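Local coordinates for protein trichothecene 3-O-acetyltransferase TRI101 (PDB 2ZBA) that transfers an acetyl group from acetyl-coenzyme A to the 3-hydroxyl of trichothecene mycotoxins during their biosynthesis, including that of T-2 toxin, at residues G305-S310 with R350-T355; Y211-E216 with A359-G364. All blocks are in the same frame, centred on the assembly; numbering follows the deposited sequence.

Contact 1: G305-S310 with R350-T355; sequences GPMGVS and RLRRRT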
loop_
_atom_site.group_PDB
_atom_site.type_symbol
_atom_site.label_atom_id
_atom_site.label_comp_id
_atom_site.label_asym_id
_atom_site.label_seq_id
_atom_site.Cartn_x
_atom_site.Cartn_y
_atom_site.Cartn_z
ATOM N N GLY A 305 5.166 14.871 2.708
ATOM C CA GLY A 305 5.297 15.872 3.778
ATOM C C GLY A 305 6.722 16.316 4.100
ATOM O O GLY A 305 7.072 17.479 3.883
ATOM N N PRO A 306 7.562 15.384 4.593
ATOM C CA PRO A 306 8.970 15.664 4.848
ATOM C C PRO A 306 9.743 16.245 3.647
ATOM O O PRO A 306 10.605 17.107 3.838
ATOM C CB PRO A 306 9.529 14.290 5.260
ATOM C CG PRO A 306 8.351 13.557 5.810
ATOM C CD PRO A 306 7.200 14.002 4.969
HETATM N N MSE A 307 9.445 15.796 2.424
HETATM C CA MSE A 307 10.126 16.345 1.228
HETATM C C MSE A 307 9.674 17.750 0.820
HETATM O O MSE A 307 10.307 18.388 -0.025
HETATM C CB MSE A 307 9.978 15.417 0.011
HETATM C CG MSE A 307 10.869 14.184 -0.001
HETATM SE SE MSE A 307 12.793 14.467 0.412
HETATM C CE MSE A 307 13.164 15.733 -0.719
ATOM N N GLY A 308 8.593 18.235 1.423
ATOM C CA GLY A 308 7.975 19.502 1.032
ATOM C C GLY A 308 7.255 19.372 -0.297
ATOM O O GLY A 308 7.345 20.264 -1.155
ATOM N N VAL A 309 6.572 18.244 -0.492
ATOM C CA VAL A 309 5.872 17.987 -1.755
ATOM C C VAL A 309 4.389 17.896 -1.475
ATOM O O VAL A 309 4.001 17.442 -0.409
ATOM C CB VAL A 309 6.382 16.683 -2.446
ATOM C CG1 VAL A 309 5.514 16.318 -3.630
ATOM C CG2 VAL A 309 7.827 16.865 -2.894
ATOM N N SER A 310 3.560 18.333 -2.423
ATOM C CA SER A 310 2.121 18.242 -2.262
ATOM C C SER A 310 1.673 16.812 -1.916
ATOM O O SER A 310 2.108 15.850 -2.543
ATOM C CB SER A 310 1.434 18.700 -3.539
ATOM O OG SER A 310 0.111 18.226 -3.590
ATOM N N ARG A 350 16.063 13.429 9.416
ATOM C CA ARG A 350 16.565 12.067 9.165
ATOM C C ARG A 350 15.851 11.381 7.990
ATOM O O ARG A 350 16.508 10.740 7.157
ATOM C CB ARG A 350 16.488 11.217 10.429
ATOM C CG ARG A 350 17.190 9.838 10.307
ATOM C CD ARG A 350 16.888 8.959 11.513
ATOM N NE ARG A 350 17.601 7.671 11.461
ATOM N N LEU A 351 14.526 11.502 7.923
ATOM C CA LEU A 351 13.767 10.894 6.814
ATOM C C LEU A 351 14.199 11.459 5.464
ATOM O O LEU A 351 14.415 10.708 4.494
ATOM C CB LEU A 351 12.255 11.106 6.978
ATOM C CG LEU A 351 11.531 10.353 8.096
ATOM C CD1 LEU A 351 10.095 10.815 8.202
ATOM C CD2 LEU A 351 11.606 8.870 7.847
ATOM N N ARG A 352 14.287 12.791 5.401
ATOM C CA ARG A 352 14.780 13.485 4.211
ATOM C C ARG A 352 16.154 13.042 3.755
ATOM O O ARG A 352 16.362 12.733 2.572
ATOM C CB ARG A 352 14.816 14.977 4.460
ATOM C CG ARG A 352 13.636 15.654 3.889
ATOM C CD ARG A 352 13.848 17.119 3.832
ATOM N NE ARG A 352 13.009 17.760 4.818
ATOM C CZ ARG A 352 13.392 18.083 6.036
ATOM N NH1 ARG A 352 14.638 17.851 6.421
ATOM N NH2 ARG A 352 12.530 18.663 6.853
ATOM N N ARG A 353 17.089 13.039 4.702
ATOM C CA ARG A 353 18.473 12.627 4.457
ATOM C C ARG A 353 18.556 11.203 3.906
ATOM O O ARG A 353 19.192 10.963 2.899
ATOM C CB ARG A 353 19.332 12.759 5.734
ATOM C CG ARG A 353 20.801 12.328 5.529
ATOM C CD ARG A 353 21.510 13.170 4.444
ATOM N NE ARG A 353 22.908 12.740 4.256
ATOM C CZ ARG A 353 23.881 13.453 3.696
ATOM N NH1 ARG A 353 23.678 14.699 3.247
ATOM N NH2 ARG A 353 25.086 12.908 3.588
ATOM N N ARG A 354 17.897 10.267 4.577
ATOM C CA ARG A 354 17.901 8.866 4.169
ATOM C C ARG A 354 17.303 8.697 2.753
ATOM O O ARG A 354 17.774 7.868 1.971
ATOM C CB ARG A 354 17.129 8.021 5.194
ATOM C CG ARG A 354 17.825 7.872 6.590
ATOM C CD ARG A 354 16.965 7.070 7.575
ATOM N NE ARG A 354 16.578 5.791 6.979
ATOM C CZ ARG A 354 15.332 5.434 6.673
ATOM N NH1 ARG A 354 14.295 6.238 6.946
ATOM N NH2 ARG A 354 15.120 4.265 6.070
ATOM N N THR A 355 16.271 9.483 2.440
ATOM C CA THR A 355 15.541 9.381 1.169
ATOM C C THR A 355 16.365 9.977 0.033
ATOM O O THR A 355 16.491 9.382 -1.047
ATOM C CB THR A 355 14.141 10.047 1.266
ATOM O OG1 THR A 355 13.344 9.347 2.235
ATOM C CG2 THR A 355 13.385 10.005 -0.068
#

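Contact 2: Y211-E216 with A359-G364; sequences YKVGPE and ATYMHG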
loop_
_atom_site.group_PDB
_atom_site.type_symbol
_atom_site.label_atom_id
_atom_site.label_comp_id
_atom_site.label_asym_id
_atom_site.label_seq_id
_atom_site.Cartn_x
_atom_site.Cartn_y
_atom_site.Cartn_z
ATOM N N TYR A 211 28.207 12.936 -2.236
ATOM C CA TYR A 211 27.647 11.772 -1.554
ATOM C C TYR A 211 28.381 10.491 -1.939
ATOM O O TYR A 211 28.614 10.220 -3.132
ATOM C CB TYR A 211 26.146 11.621 -1.854
ATOM C CG TYR A 211 25.566 10.365 -1.242
ATOM C CD1 TYR A 211 25.364 10.269 0.141
ATOM C CD2 TYR A 211 25.281 9.243 -2.038
ATOM C CE1 TYR A 211 24.852 9.087 0.726
ATOM C CE2 TYR A 211 24.780 8.055 -1.458
ATOM C CZ TYR A 211 24.557 8.001 -0.078
ATOM O OH TYR A 211 24.075 6.849 0.502
ATOM N N LYS A 212 28.745 9.726 -0.906
ATOM C CA LYS A 212 29.256 8.363 -1.043
ATOM C C LYS A 212 28.417 7.475 -0.142
ATOM O O LYS A 212 28.099 7.856 0.997
ATOM C CB LYS A 212 30.721 8.292 -0.615
ATOM N N VAL A 213 28.034 6.306 -0.656
ATOM C CA VAL A 213 27.155 5.405 0.086
ATOM C C VAL A 213 27.863 4.941 1.368
ATOM O O VAL A 213 29.065 4.630 1.347
ATOM C CB VAL A 213 26.627 4.220 -0.787
ATOM C CG1 VAL A 213 27.755 3.252 -1.215
ATOM C CG2 VAL A 213 25.516 3.450 -0.066
ATOM N N GLY A 214 27.123 4.943 2.472
ATOM C CA GLY A 214 27.613 4.429 3.750
ATOM C C GLY A 214 26.517 3.681 4.489
ATOM O O GLY A 214 25.510 3.303 3.876
ATOM N N PRO A 215 26.693 3.472 5.808
ATOM C CA PRO A 215 25.769 2.682 6.661
ATOM C C PRO A 215 24.293 3.047 6.603
ATOM O O PRO A 215 23.456 2.215 6.938
ATOM C CB PRO A 215 26.309 2.924 8.070
ATOM C CG PRO A 215 27.781 3.116 7.849
ATOM C CD PRO A 215 27.843 3.971 6.595
ATOM N N GLU A 216 23.980 4.270 6.178
ATOM C CA GLU A 216 22.590 4.749 6.134
ATOM C C GLU A 216 21.739 3.969 5.118
ATOM O O GLU A 216 20.516 3.911 5.252
ATOM C CB GLU A 216 22.537 6.277 5.891
ATOM C CG GLU A 216 22.875 6.773 4.442
ATOM C CD GLU A 216 24.337 6.553 4.009
ATOM O OE1 GLU A 216 25.242 6.534 4.874
ATOM O OE2 GLU A 216 24.580 6.419 2.789
ATOM N N ALA A 359 18.092 8.237 -3.214
ATOM C CA ALA A 359 17.859 8.763 -4.558
ATOM C C ALA A 359 19.194 9.065 -5.244
ATOM O O ALA A 359 19.385 8.729 -6.415
ATOM C CB ALA A 359 16.977 10.021 -4.502
ATOM N N THR A 360 20.131 9.630 -4.487
ATOM C CA THR A 360 21.461 9.944 -5.029
ATOM C C THR A 360 22.193 8.663 -5.427
ATOM O O THR A 360 22.693 8.556 -6.538
ATOM C CB THR A 360 22.293 10.765 -4.043
ATOM O OG1 THR A 360 21.521 11.878 -3.624
ATOM C CG2 THR A 360 23.598 11.309 -4.697
ATOM N N TYR A 361 22.214 7.697 -4.514
ATOM C CA TYR A 361 22.879 6.402 -4.731
ATOM C C TYR A 361 22.341 5.670 -5.962
ATOM O O TYR A 361 23.113 5.180 -6.796
ATOM C CB TYR A 361 22.752 5.537 -3.475
ATOM C CG TYR A 361 23.325 4.140 -3.602
ATOM C CD1 TYR A 361 24.701 3.932 -3.790
ATOM C CD2 TYR A 361 22.498 3.035 -3.525
ATOM C CE1 TYR A 361 25.224 2.652 -3.914
ATOM C CE2 TYR A 361 23.005 1.748 -3.647
ATOM C CZ TYR A 361 24.370 1.567 -3.833
ATOM O OH TYR A 361 24.851 0.289 -3.945
HETATM N N MSE A 362 21.014 5.624 -6.092
HETATM C CA MSE A 362 20.382 4.954 -7.218
HETATM C C MSE A 362 20.621 5.661 -8.546
HETATM O O MSE A 362 20.885 5.009 -9.556
HETATM C CB MSE A 362 18.881 4.802 -6.961
HETATM C CG MSE A 362 18.509 3.831 -5.834
HETATM SE SE MSE A 362 16.560 3.596 -5.755
HETATM C CE MSE A 362 16.262 2.758 -7.330
ATOM N N HIS A 363 20.517 6.985 -8.547
ATOM C CA HIS A 363 20.782 7.791 -9.730
ATOM C C HIS A 363 22.108 7.417 -10.401
ATOM O O HIS A 363 22.187 7.291 -11.635
ATOM C CB HIS A 363 20.748 9.286 -9.373
ATOM C CG HIS A 363 20.959 10.195 -10.548
ATOM N ND1 HIS A 363 19.989 10.421 -11.502
ATOM C CD2 HIS A 363 22.031 10.933 -10.922
ATOM C CE1 HIS A 363 20.451 11.264 -12.408
ATOM N NE2 HIS A 363 21.691 11.583 -12.086
ATOM N N GLY A 364 23.129 7.216 -9.575
ATOM C CA GLY A 364 24.460 6.902 -10.051
ATOM C C GLY A 364 24.763 5.434 -10.193
ATOM O O GLY A 364 25.879 5.089 -10.580
#

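Contact 1: G305-S310 with R350-T355
Leu351 meets Pro306 through a single methyl: CD1 lies 4.0 Å from CG of the proline ring, an apolar touch on the inward side of helix 348-363, where the leucine also packs on Thr321 of strand 318-326. One residue on, Arg352 supplies the polar link. Its chain bends about CG-CD (chi3 -109°), which turns NE back onto the carbonyl oxygen of Pro306; Arg352 NE to Pro306 O is 2.7 Å. The bond is short but not straight, with an N-H...O angle of 138°, and the oxygen stands near the guanidinium edge, somewhat out of its plane. The accepting carbonyl belongs to the short, weakly bonded helix 304-307 that follows strand 294-302. The helix ends in a Schellman motif: Gly308 N bonds to Gly305 O at 3.0 Å, and the positive phi of Gly308 then turns the chain out of the helix. The arginine beside this carboxy-terminal turn may add a small favourable electrostatic term, though its NH1 is also engaged by Asp349 in a salt bridge. The aliphatic part of Arg352 is used as well: selenomethionine Met307, bent at chi2 and chi3, brings SE to 3.8 Å from Arg352 CG. Thr355, a turn further, binds back to Leu351 O through OG1 at 2.8 Å; its backbone N reaches that oxygen from the opposite face of the carbonyl plane. Asn319 of strand 318-326 is a further partner of this hydroxyl.

Contact 2: Y211-E216 with A359-G364
A chi1 of 176° in both Tyr211 and Tyr361 carries each ring away from its own backbone N, Tyr211 towards the helix and Tyr361 out towards Val213 of the loop. The two rings do not stack: it is the edge of Tyr211, at CE2, that meets CB of Tyr361 at 3.8 Å. Beside it, the methyl of Thr360 approaches the same ring obliquely, with Thr360 CG2 3.8 Å from Tyr211 CD2, while Thr360 OG1 is turned to Gln356 O and to the backbone N of Leu208. The face of Tyr361 receives Val213 instead. Val213 CG2 sits 4.1 Å from the ring centroid, 20° off the normal, a CH-pi contact, and Val213 CB comes to 3.6 Å from Tyr361 CD1 near the rim. Through these contacts the long connection between helix 191-197 and strand 237-244 packs on the last turn of helix 348-363; the connection fits the crossover loop that joins the two domains of BAHD acyltransferases. Within the loop, the backbone N of Val213 lies over one face of the Tyr211 ring, towards its rim, and Glu216 OE2 ties the turn together, accepting from Gly214 N at 3.0 Å on the syn side of the carboxylate. The Tyr211 hydroxyl also points at this oxygen, though the separation is too short for its geometry to be trusted. Leu217 packs against both tyrosines, just ahead of the calcium ligands Asp218 and Ile221.

Overall arrangement
Contacts 1 and 2 use two separate parts of one helix, 348-363, and their centres are about 16 Å apart. The loop approaching residues 211-216 passes both: Pro206 touches Met307 of contact 1, and Val205 touches Ala359 of segment 359-364. Contact 1 lies near the bound ligands: the side chain of Leu351 is about 7 Å from coenzyme A and about 13 Å from T-2 toxin, and that of Pro306 about 6 Å from the side chain of Asp302, a coenzyme A ligand. Contact 2, a surface contact, lies towards the calcium site: the side chain of Tyr361 is about 4 Å from that of the calcium ligand Ile221, and that of Val213 about 10 Å from a calcium ion.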